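Local coordinates for protein ALKF (Bacillus cereus, PDB 3ZBO) that has affinity for branched DNA structures and is related to the HEAT-like repeat DNA glycosylases of the AlkD type, although its cellular function is unknown, at residues Gly66-Met71 against Tyr98-Tyr103; Val107-Ser112 against Gln116-Lys121; Ala133-Tyr138 against Ser156-Met161. One frame throughout, in Å; residues are numbered along the deposited sequence.

Contact 1: Gly66-Met71 against Tyr98-Tyr103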
loop_
_atom_site.group_PDB
_atom_site.type_symbol
_atom_site.label_atom_id
_atom_site.label_comp_id
_atom_site.label_asym_id
_atom_site.label_seq_id
_atom_site.Cartn_x
_atom_site.Cartn_y
_atom_site.Cartn_z
ATOM N N GLY A 66 5.538 8.402 -15.230
ATOM C CA GLY A 66 6.354 7.223 -14.919
ATOM C C GLY A 66 7.530 7.519 -14.006
ATOM O O GLY A 66 8.347 6.595 -13.807
ATOM N N ASN A 67 7.552 8.677 -13.371
ATOM C CA ASN A 67 8.555 9.050 -12.390
ATOM C C ASN A 67 7.974 8.752 -11.012
ATOM O O ASN A 67 6.923 9.269 -10.612
ATOM C CB ASN A 67 8.903 10.520 -12.586
ATOM C CG ASN A 67 9.843 11.053 -11.510
ATOM O OD1 ASN A 67 9.722 10.755 -10.316
ATOM N ND2 ASN A 67 10.799 11.874 -11.936
ATOM N N TYR A 68 8.617 7.800 -10.283
ATOM C CA TYR A 68 8.068 7.354 -9.040
ATOM C C TYR A 68 7.663 8.507 -8.098
ATOM O O TYR A 68 6.607 8.494 -7.442
ATOM C CB TYR A 68 9.051 6.410 -8.277
ATOM C CG TYR A 68 8.551 6.063 -6.887
ATOM C CD1 TYR A 68 7.419 5.260 -6.685
ATOM C CD2 TYR A 68 9.173 6.638 -5.723
ATOM C CE1 TYR A 68 6.922 5.004 -5.431
ATOM C CE2 TYR A 68 8.673 6.371 -4.481
ATOM C CZ TYR A 68 7.548 5.537 -4.279
ATOM O OH TYR A 68 7.013 5.276 -3.071
ATOM N N ASP A 69 8.529 9.514 -7.959
ATOM C CA ASP A 69 8.154 10.546 -6.977
ATOM C C ASP A 69 6.958 11.351 -7.420
ATOM O O ASP A 69 6.091 11.746 -6.594
ATOM C CB ASP A 69 9.319 11.516 -6.757
ATOM C CG ASP A 69 10.541 10.792 -6.172
ATOM O OD1 ASP A 69 10.526 10.502 -4.997
ATOM O OD2 ASP A 69 11.450 10.518 -6.956
ATOM N N ALA A 70 6.924 11.630 -8.725
ATOM C CA ALA A 70 5.722 12.321 -9.248
ATOM C C ALA A 70 4.469 11.477 -9.118
ATOM O O ALA A 70 3.379 12.018 -8.847
ATOM C CB ALA A 70 5.925 12.653 -10.762
ATOM N N MET A 71 4.658 10.183 -9.325
ATOM C CA MET A 71 3.524 9.278 -9.170
ATOM C C MET A 71 3.026 9.162 -7.707
ATOM O O MET A 71 1.818 9.112 -7.452
ATOM C CB MET A 71 3.858 7.883 -9.671
ATOM C CG MET A 71 4.104 7.856 -11.150
ATOM S SD MET A 71 4.964 6.371 -11.733
ATOM C CE MET A 71 3.532 5.269 -11.955
ATOM N N TYR A 98 6.399 -2.657 -6.189
ATOM C CA TYR A 98 5.505 -2.657 -5.026
ATOM C C TYR A 98 5.318 -1.313 -4.331
ATOM O O TYR A 98 4.269 -1.120 -3.716
ATOM C CB TYR A 98 5.972 -3.718 -3.999
ATOM C CG TYR A 98 7.173 -3.249 -3.177
ATOM C CD1 TYR A 98 8.478 -3.481 -3.695
ATOM C CD2 TYR A 98 7.008 -2.597 -1.972
ATOM C CE1 TYR A 98 9.631 -3.045 -2.973
ATOM C CE2 TYR A 98 8.113 -2.124 -1.223
ATOM C CZ TYR A 98 9.428 -2.339 -1.759
ATOM O OH TYR A 98 10.527 -1.875 -0.999
ATOM N N MET A 99 6.270 -0.386 -4.425
ATOM C CA MET A 99 5.997 0.840 -3.654
ATOM C C MET A 99 4.855 1.528 -4.331
ATOM O O MET A 99 4.075 2.236 -3.647
ATOM C CB MET A 99 7.201 1.759 -3.700
ATOM C CG MET A 99 8.363 1.164 -2.865
ATOM S SD MET A 99 9.799 2.308 -2.746
ATOM C CE MET A 99 9.239 3.247 -1.365
ATOM N N LEU A 100 4.734 1.443 -5.653
ATOM C CA LEU A 100 3.585 2.022 -6.360
ATOM C C LEU A 100 2.287 1.239 -6.077
ATOM O O LEU A 100 1.235 1.863 -5.791
ATOM C CB LEU A 100 3.853 2.109 -7.895
ATOM C CG LEU A 100 4.866 3.193 -8.197
ATOM C CD1 LEU A 100 5.314 2.961 -9.626
ATOM C CD2 LEU A 100 4.210 4.639 -8.105
ATOM N N SER A 101 2.317 -0.115 -6.197
ATOM C CA SER A 101 1.095 -0.822 -5.969
ATOM C C SER A 101 0.602 -0.638 -4.539
ATOM O O SER A 101 -0.610 -0.493 -4.301
ATOM C CB SER A 101 1.239 -2.311 -6.316
ATOM O OG SER A 101 2.288 -2.880 -5.529
ATOM N N ASP A 102 1.529 -0.668 -3.564
ATOM C CA ASP A 102 1.119 -0.869 -2.133
ATOM C C ASP A 102 1.001 0.508 -1.444
ATOM O O ASP A 102 0.097 0.644 -0.602
ATOM C CB ASP A 102 2.150 -1.671 -1.380
ATOM C CG ASP A 102 2.363 -3.093 -1.936
ATOM O OD1 ASP A 102 1.675 -3.506 -2.889
ATOM O OD2 ASP A 102 3.296 -3.685 -1.348
ATOM N N TYR A 103 1.900 1.475 -1.777
ATOM C CA TYR A 103 1.939 2.720 -0.997
ATOM C C TYR A 103 1.347 3.922 -1.766
ATOM O O TYR A 103 1.139 4.996 -1.193
ATOM C CB TYR A 103 3.381 3.031 -0.585
ATOM C CG TYR A 103 4.092 1.914 0.111
ATOM C CD1 TYR A 103 3.418 0.992 0.943
ATOM C CD2 TYR A 103 5.459 1.764 -0.125
ATOM C CE1 TYR A 103 4.164 -0.026 1.622
ATOM C CE2 TYR A 103 6.141 0.741 0.495
ATOM C CZ TYR A 103 5.490 -0.109 1.312
ATOM O OH TYR A 103 6.239 -1.138 1.848
#
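Leu100 meets the CD1 edge of the Tyr68 ring and Met99 lies obliquely beside its CE1-OH end, while the isopropyl fork of Leu100 fills the notch between Tyr68 and Met71. With CG anti to the backbone N (chi1 173°), the Tyr68 ring is carried across to helix 98-110. Leu100 CG lies at the ring edge, in its plane, and Leu100 CD2 meets Tyr68 CD1 obliquely at 3.6 Å. The same CD2 lies 3.6 Å from Met71 CB, so this methyl sits in the notch; Leu100 CD1 fits against Met71 CE at 3.7 Å. At the far end of the ring, Met99 bends at chi3 and brings CE to 3.5 Å from Tyr68 OH. Its SD stands 4.8 Å from the Tyr68 ring centroid, 33° off the normal, an oblique Met-aromatic contact. Tyr28 and Phe97 pack edge-to-face with Tyr68. At the N terminus of helix 68-77, Asn67 OD1 accepts weakly from Asp69 N and Ala70 N. No hydrogen bond crosses between the segments: this is apolar interlocking of an N-capped helix start with a neighbouring helix, as expected in an all-helical, HEAT-like repeat fold.

Contact 2: Val107-Ser112 against Gln116-Lys121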
loop_
_atom_site.group_PDB
_atom_site.type_symbol
_atom_site.label_atom_id
_atom_site.label_comp_id
_atom_site.label_asym_id
_atom_site.label_seq_id
_atom_site.Cartn_x
_atom_site.Cartn_y
_atom_site.Cartn_z
ATOM N N VAL A 107 -3.210 2.968 -1.437
ATOM C CA VAL A 107 -3.584 3.945 -0.415
ATOM C C VAL A 107 -4.637 4.898 -1.048
ATOM O O VAL A 107 -5.642 5.184 -0.350
ATOM C CB VAL A 107 -2.345 4.701 0.040
ATOM C CG1 VAL A 107 -2.749 5.794 1.050
ATOM C CG2 VAL A 107 -1.276 3.817 0.670
ATOM N N THR A 108 -4.447 5.343 -2.284
ATOM C CA THR A 108 -5.477 6.163 -2.933
ATOM C C THR A 108 -6.810 5.391 -2.984
ATOM O O THR A 108 -7.844 5.893 -2.639
ATOM C CB THR A 108 -5.001 6.498 -4.289
ATOM O OG1 THR A 108 -3.776 7.254 -4.166
ATOM C CG2 THR A 108 -6.005 7.412 -5.004
ATOM N N LEU A 109 -6.715 4.100 -3.320
ATOM C CA LEU A 109 -7.957 3.255 -3.337
ATOM C C LEU A 109 -8.646 3.170 -1.985
ATOM O O LEU A 109 -9.889 3.201 -1.904
ATOM C CB LEU A 109 -7.639 1.856 -3.916
ATOM C CG LEU A 109 -8.825 0.848 -3.992
ATOM C CD1 LEU A 109 -9.897 1.438 -4.991
ATOM C CD2 LEU A 109 -8.342 -0.496 -4.461
ATOM N N SER A 110 -7.843 3.071 -0.912
ATOM C CA SER A 110 -8.437 2.955 0.445
ATOM C C SER A 110 -9.208 4.212 0.827
ATOM O O SER A 110 -9.970 4.130 1.805
ATOM C CB SER A 110 -7.291 2.626 1.490
ATOM O OG SER A 110 -6.540 3.797 1.711
ATOM N N GLU A 111 -9.011 5.296 0.079
ATOM C CA GLU A 111 -9.674 6.582 0.388
ATOM C C GLU A 111 -10.862 6.807 -0.538
ATOM O O GLU A 111 -11.495 7.876 -0.463
ATOM C CB GLU A 111 -8.668 7.719 0.259
ATOM C CG GLU A 111 -7.592 7.746 1.411
ATOM C CD GLU A 111 -8.220 7.941 2.788
ATOM O OE1 GLU A 111 -9.195 8.724 2.891
ATOM O OE2 GLU A 111 -7.754 7.315 3.767
ATOM N N SER A 112 -11.141 5.833 -1.406
ATOM C CA SER A 112 -12.253 5.946 -2.320
ATOM C C SER A 112 -13.508 5.359 -1.687
ATOM O O SER A 112 -13.485 4.788 -0.607
ATOM C CB SER A 112 -11.895 5.160 -3.590
ATOM O OG SER A 112 -12.154 3.811 -3.345
ATOM N N GLN A 116 -13.353 -1.872 -1.297
ATOM C CA GLN A 116 -13.403 -3.308 -1.182
ATOM C C GLN A 116 -13.772 -3.982 -2.506
ATOM O O GLN A 116 -13.216 -5.039 -2.830
ATOM C CB GLN A 116 -14.404 -3.789 -0.075
ATOM C CG GLN A 116 -13.938 -3.412 1.339
ATOM C CD GLN A 116 -14.851 -4.003 2.390
ATOM O OE1 GLN A 116 -15.196 -5.217 2.365
ATOM N NE2 GLN A 116 -15.126 -3.125 3.396
ATOM N N ASP A 117 -14.663 -3.371 -3.293
ATOM C CA ASP A 117 -15.052 -4.042 -4.545
ATOM C C ASP A 117 -13.842 -4.178 -5.484
ATOM O O ASP A 117 -13.577 -5.233 -6.075
ATOM C CB ASP A 117 -16.118 -3.222 -5.200
ATOM C CG ASP A 117 -17.475 -3.398 -4.508
ATOM O OD1 ASP A 117 -17.644 -4.391 -3.714
ATOM O OD2 ASP A 117 -18.345 -2.546 -4.771
ATOM N N VAL A 118 -13.053 -3.082 -5.630
ATOM C CA VAL A 118 -11.911 -3.083 -6.506
ATOM C C VAL A 118 -10.784 -3.964 -5.902
ATOM O O VAL A 118 -10.215 -4.812 -6.598
ATOM C CB VAL A 118 -11.387 -1.695 -6.730
ATOM C CG1 VAL A 118 -10.093 -1.759 -7.605
ATOM C CG2 VAL A 118 -12.456 -0.854 -7.447
ATOM N N ALA A 119 -10.537 -3.823 -4.614
ATOM C CA ALA A 119 -9.480 -4.680 -4.014
ATOM C C ALA A 119 -9.778 -6.147 -4.122
ATOM O O ALA A 119 -8.901 -6.965 -4.349
ATOM C CB ALA A 119 -9.313 -4.302 -2.510
ATOM N N ASP A 120 -11.039 -6.510 -3.933
ATOM C CA ASP A 120 -11.432 -7.930 -4.134
ATOM C C ASP A 120 -11.158 -8.469 -5.547
ATOM O O ASP A 120 -10.615 -9.610 -5.728
ATOM C CB ASP A 120 -12.898 -8.167 -3.802
ATOM C CG ASP A 120 -13.234 -7.955 -2.332
ATOM O OD1 ASP A 120 -12.309 -8.021 -1.451
ATOM O OD2 ASP A 120 -14.442 -7.841 -2.043
ATOM N N LYS A 121 -11.467 -7.640 -6.558
ATOM C CA LYS A 121 -11.157 -8.029 -7.902
ATOM C C LYS A 121 -9.681 -8.188 -8.074
ATOM O O LYS A 121 -9.167 -9.113 -8.730
ATOM C CB LYS A 121 -11.692 -7.006 -8.915
ATOM C CG LYS A 121 -13.205 -7.096 -8.993
ATOM C CD LYS A 121 -13.659 -6.095 -10.085
ATOM C CE LYS A 121 -15.181 -5.943 -9.993
ATOM N NZ LYS A 121 -15.590 -5.320 -11.357
#
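Leu109 reaches Val118 because its CG lies anti to the backbone N (chi1 180°) and its chi2 of 64° turns the fork so that both methyls face helix 115-124. On the other side, Val118 CB already points toward the first helix, and CG1, anti to the backbone N, adds its methyl to the surface that meets Leu109. Leu109 CD1 comes to 3.9 Å from Val118 CB. The other branch, Leu109 CD2, touches Val118 CG1 at 3.8 Å and also lies 4.0 Å from Ala119 N, so it rests partly against the backbone of the second helix. Ala119 CB adds a looser flank, 4.4 Å from Leu109 CD2. No hydrogen bond links the two segments, and the modest 116 Å² of buried surface is consistent with a single leucine carrying the junction.

The contact joins consecutive helices, 98-110 and 115-124, across a short connection, the kind of helix-to-helix step from which HEAT-like helical arrays are built. The start of the connection is held by the backbone carbonyl of Leu109. Ser112 OG donates to Leu109 O at 2.8 Å, in the carbonyl plane and on a lone pair, with a C=O...donor angle of 142°. Ser112 N binds the same Leu109 O at 3.0 Å, so this carbonyl is gripped twice by one residue. Ser112 OG is in turn bonded to Ile114 N. Two residues earlier, Ser110 OG donates to Val107 O at 2.6 Å, the hydroxyl standing somewhat out of the carbonyl plane. Arg145 NH2 bonds both Ser110 O and Ser112 O, a positive charge that probably suits carbonyls close to a helix end. Phe88 of helix 85-94 and Cys137 of helix 128-144 pack on Leu109 as well, so two further helices cover it.

Contact 3: Ala133-Tyr138 against Ser156-Met161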
loop_
_atom_site.group_PDB
_atom_site.type_symbol
_atom_site.label_atom_id
_atom_site.label_comp_id
_atom_site.label_asym_id
_atom_site.label_seq_id
_atom_site.Cartn_x
_atom_site.Cartn_y
_atom_site.Cartn_z
ATOM N N ALA A 133 -1.555 -4.976 -4.290
ATOM C CA ALA A 133 -2.316 -3.743 -4.034
ATOM C C ALA A 133 -3.646 -4.068 -3.360
ATOM O O ALA A 133 -4.045 -3.310 -2.452
ATOM C CB ALA A 133 -2.590 -2.979 -5.351
ATOM N N GLY A 134 -4.309 -5.188 -3.748
ATOM C CA GLY A 134 -5.600 -5.442 -3.162
ATOM C C GLY A 134 -5.434 -5.824 -1.672
ATOM O O GLY A 134 -6.209 -5.297 -0.854
ATOM N N TRP A 135 -4.463 -6.684 -1.318
ATOM C CA TRP A 135 -4.195 -7.029 0.143
ATOM C C TRP A 135 -3.767 -5.786 0.853
ATOM O O TRP A 135 -4.227 -5.560 1.996
ATOM C CB TRP A 135 -3.137 -8.112 0.217
ATOM C CG TRP A 135 -3.669 -9.462 -0.270
ATOM C CD1 TRP A 135 -3.372 -10.135 -1.415
ATOM C CD2 TRP A 135 -4.546 -10.339 0.495
ATOM N NE1 TRP A 135 -4.062 -11.339 -1.458
ATOM C CE2 TRP A 135 -4.762 -11.488 -0.284
ATOM C CE3 TRP A 135 -5.149 -10.243 1.777
ATOM C CZ2 TRP A 135 -5.561 -12.572 0.140
ATOM C CZ3 TRP A 135 -5.937 -11.281 2.221
ATOM C CH2 TRP A 135 -6.163 -12.459 1.428
ATOM N N SER A 136 -2.900 -4.958 0.214
ATOM C CA SER A 136 -2.444 -3.730 0.887
ATOM C C SER A 136 -3.648 -2.795 1.191
ATOM O O SER A 136 -3.694 -2.243 2.278
ATOM C CB SER A 136 -1.425 -2.973 0.039
ATOM O OG SER A 136 -0.207 -3.783 -0.136
ATOM N N CYS A 137 -4.533 -2.658 0.218
ATOM C CA CYS A 137 -5.689 -1.763 0.444
ATOM C C CYS A 137 -6.452 -2.245 1.636
ATOM O O CYS A 137 -6.855 -1.353 2.437
ATOM C CB CYS A 137 -6.509 -1.863 -0.818
ATOM S SG CYS A 137 -7.994 -0.774 -0.715
ATOM N N TYR A 138 -6.652 -3.548 1.807
ATOM C CA TYR A 138 -7.352 -3.990 3.022
ATOM C C TYR A 138 -6.611 -3.565 4.286
ATOM O O TYR A 138 -7.237 -3.227 5.303
ATOM C CB TYR A 138 -7.659 -5.484 3.089
ATOM C CG TYR A 138 -8.965 -5.803 2.419
ATOM C CD1 TYR A 138 -9.030 -6.059 1.041
ATOM C CD2 TYR A 138 -10.150 -5.754 3.174
ATOM C CE1 TYR A 138 -10.280 -6.317 0.463
ATOM C CE2 TYR A 138 -11.398 -6.067 2.552
ATOM C CZ TYR A 138 -11.418 -6.309 1.251
ATOM O OH TYR A 138 -12.659 -6.581 0.705
ATOM N N SER A 156 -12.553 -13.431 7.951
ATOM C CA SER A 156 -12.109 -14.726 8.355
ATOM C C SER A 156 -11.710 -15.616 7.175
ATOM O O SER A 156 -10.684 -16.324 7.232
ATOM C CB SER A 156 -13.277 -15.328 9.190
ATOM O OG SER A 156 -12.924 -16.609 9.652
ATOM N N ASP A 157 -12.521 -15.564 6.111
ATOM C CA ASP A 157 -12.231 -16.379 4.931
ATOM C C ASP A 157 -10.911 -15.882 4.271
ATOM O O ASP A 157 -10.109 -16.707 3.774
ATOM C CB ASP A 157 -13.387 -16.270 3.934
ATOM C CG ASP A 157 -14.619 -17.037 4.341
ATOM O OD1 ASP A 157 -14.545 -17.858 5.234
ATOM O OD2 ASP A 157 -15.638 -16.795 3.633
ATOM N N MET A 158 -10.691 -14.568 4.296
ATOM C CA MET A 158 -9.429 -14.011 3.832
ATOM C C MET A 158 -8.249 -14.486 4.671
ATOM O O MET A 158 -7.164 -14.814 4.087
ATOM C CB MET A 158 -9.507 -12.479 3.813
ATOM C CG MET A 158 -10.448 -11.981 2.707
ATOM S SD MET A 158 -10.765 -10.261 2.832
ATOM C CE MET A 158 -9.220 -9.580 2.203
ATOM N N LEU A 159 -8.400 -14.583 5.992
ATOM C CA LEU A 159 -7.283 -15.108 6.797
ATOM C C LEU A 159 -6.954 -16.552 6.396
ATOM O O LEU A 159 -5.790 -16.967 6.367
ATOM C CB LEU A 159 -7.647 -15.121 8.296
ATOM C CG LEU A 159 -7.685 -13.742 8.931
ATOM C CD1 LEU A 159 -8.290 -13.819 10.369
ATOM C CD2 LEU A 159 -6.284 -13.164 9.025
ATOM N N GLU A 160 -8.055 -17.353 6.167
ATOM C CA GLU A 160 -7.822 -18.739 5.750
ATOM C C GLU A 160 -7.141 -18.849 4.392
ATOM O O GLU A 160 -6.252 -19.689 4.231
ATOM C CB GLU A 160 -9.153 -19.479 5.691
ATOM C CG GLU A 160 -9.746 -19.791 7.027
ATOM C CD GLU A 160 -8.908 -20.702 7.878
ATOM O OE1 GLU A 160 -8.285 -21.657 7.353
ATOM O OE2 GLU A 160 -8.840 -20.525 9.110
ATOM N N MET A 161 -7.455 -17.917 3.483
ATOM C CA MET A 161 -6.802 -17.874 2.194
ATOM C C MET A 161 -5.311 -17.550 2.366
ATOM O O MET A 161 -4.448 -18.174 1.749
ATOM C CB MET A 161 -7.507 -16.888 1.296
ATOM C CG MET A 161 -6.895 -16.818 -0.046
ATOM S SD MET A 161 -7.092 -18.323 -0.989
ATOM C CE MET A 161 -8.840 -18.632 -0.768
#
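Helices 128-144 and 152-165 are successive elements of the HEAT-like helical array, and Met158 of the second projects onto Tyr138 and Trp135 of the first. The local axes run 13.3 Å apart at closest approach, with 134° between their directions; at that spacing the gap is spanned by long side chains, and the nearest CA atoms, those of Trp135 and Met158, are still 9.5 Å apart. Met158 leaves its helix extended and then bends at chi3 (76°), which turns its methyl back against the first helix. Met158 CE lies 3.7 Å from the centroid of the Tyr138 ring and only 10° off the ring normal, the geometry of a CH-pi contact over the ring centre. The sulfur covers the same ring in a Met-aromatic contact: Met158 SD is 4.4 Å from the Tyr138 centroid.

Trp135 closes the other flank of the methionine. Its benzo rim lies alongside Met158, reaching toward helix 152-165, with Trp135 CZ3 at 3.7 Å from Met158 CE, while Trp135 CH2 points edge-on to Met158 O at 3.7 Å. The methyl is therefore wedged between one aromatic face and another aromatic rim. Phe180 of helix 171-187 packs edge-to-face with Trp135 and also touches Met158, so a third helix backs the junction. The phenol end of Tyr138 is held by Asp120 and Lys154 through hydrogen bonds at OH, which would help fix the ring under the methionine. No hydrogen bond joins the segments; packing of this kind, through long side chains between successive helices, is consistent with a HEAT-like repeat fold.

The contacts follow one another along the chain, all inside the part that belongs to the DNA alkylation repair enzyme family. Contacts 1 and 2 share helix 98-110, and their centres lie about 16 Å apart. Contacts 2 and 3 are nearer, about 12 Å between centres, and helices 115-124 and 128-144 follow each other in the chain; Ala119 CB packs against Gly134 O at 3.7 Å. Contacts 1 and 3 are about 21 Å apart, centre to centre, on opposite sides of the chain's centre, yet helices 98-110 and 128-144 touch where Asp102 CG meets Ser136 OG at 3.2 Å. Helix packing thus passes continuously from 68-77 to 152-165, consistent with the repeat-like scaffold of a protein related to the HEAT-like DNA glycosylases.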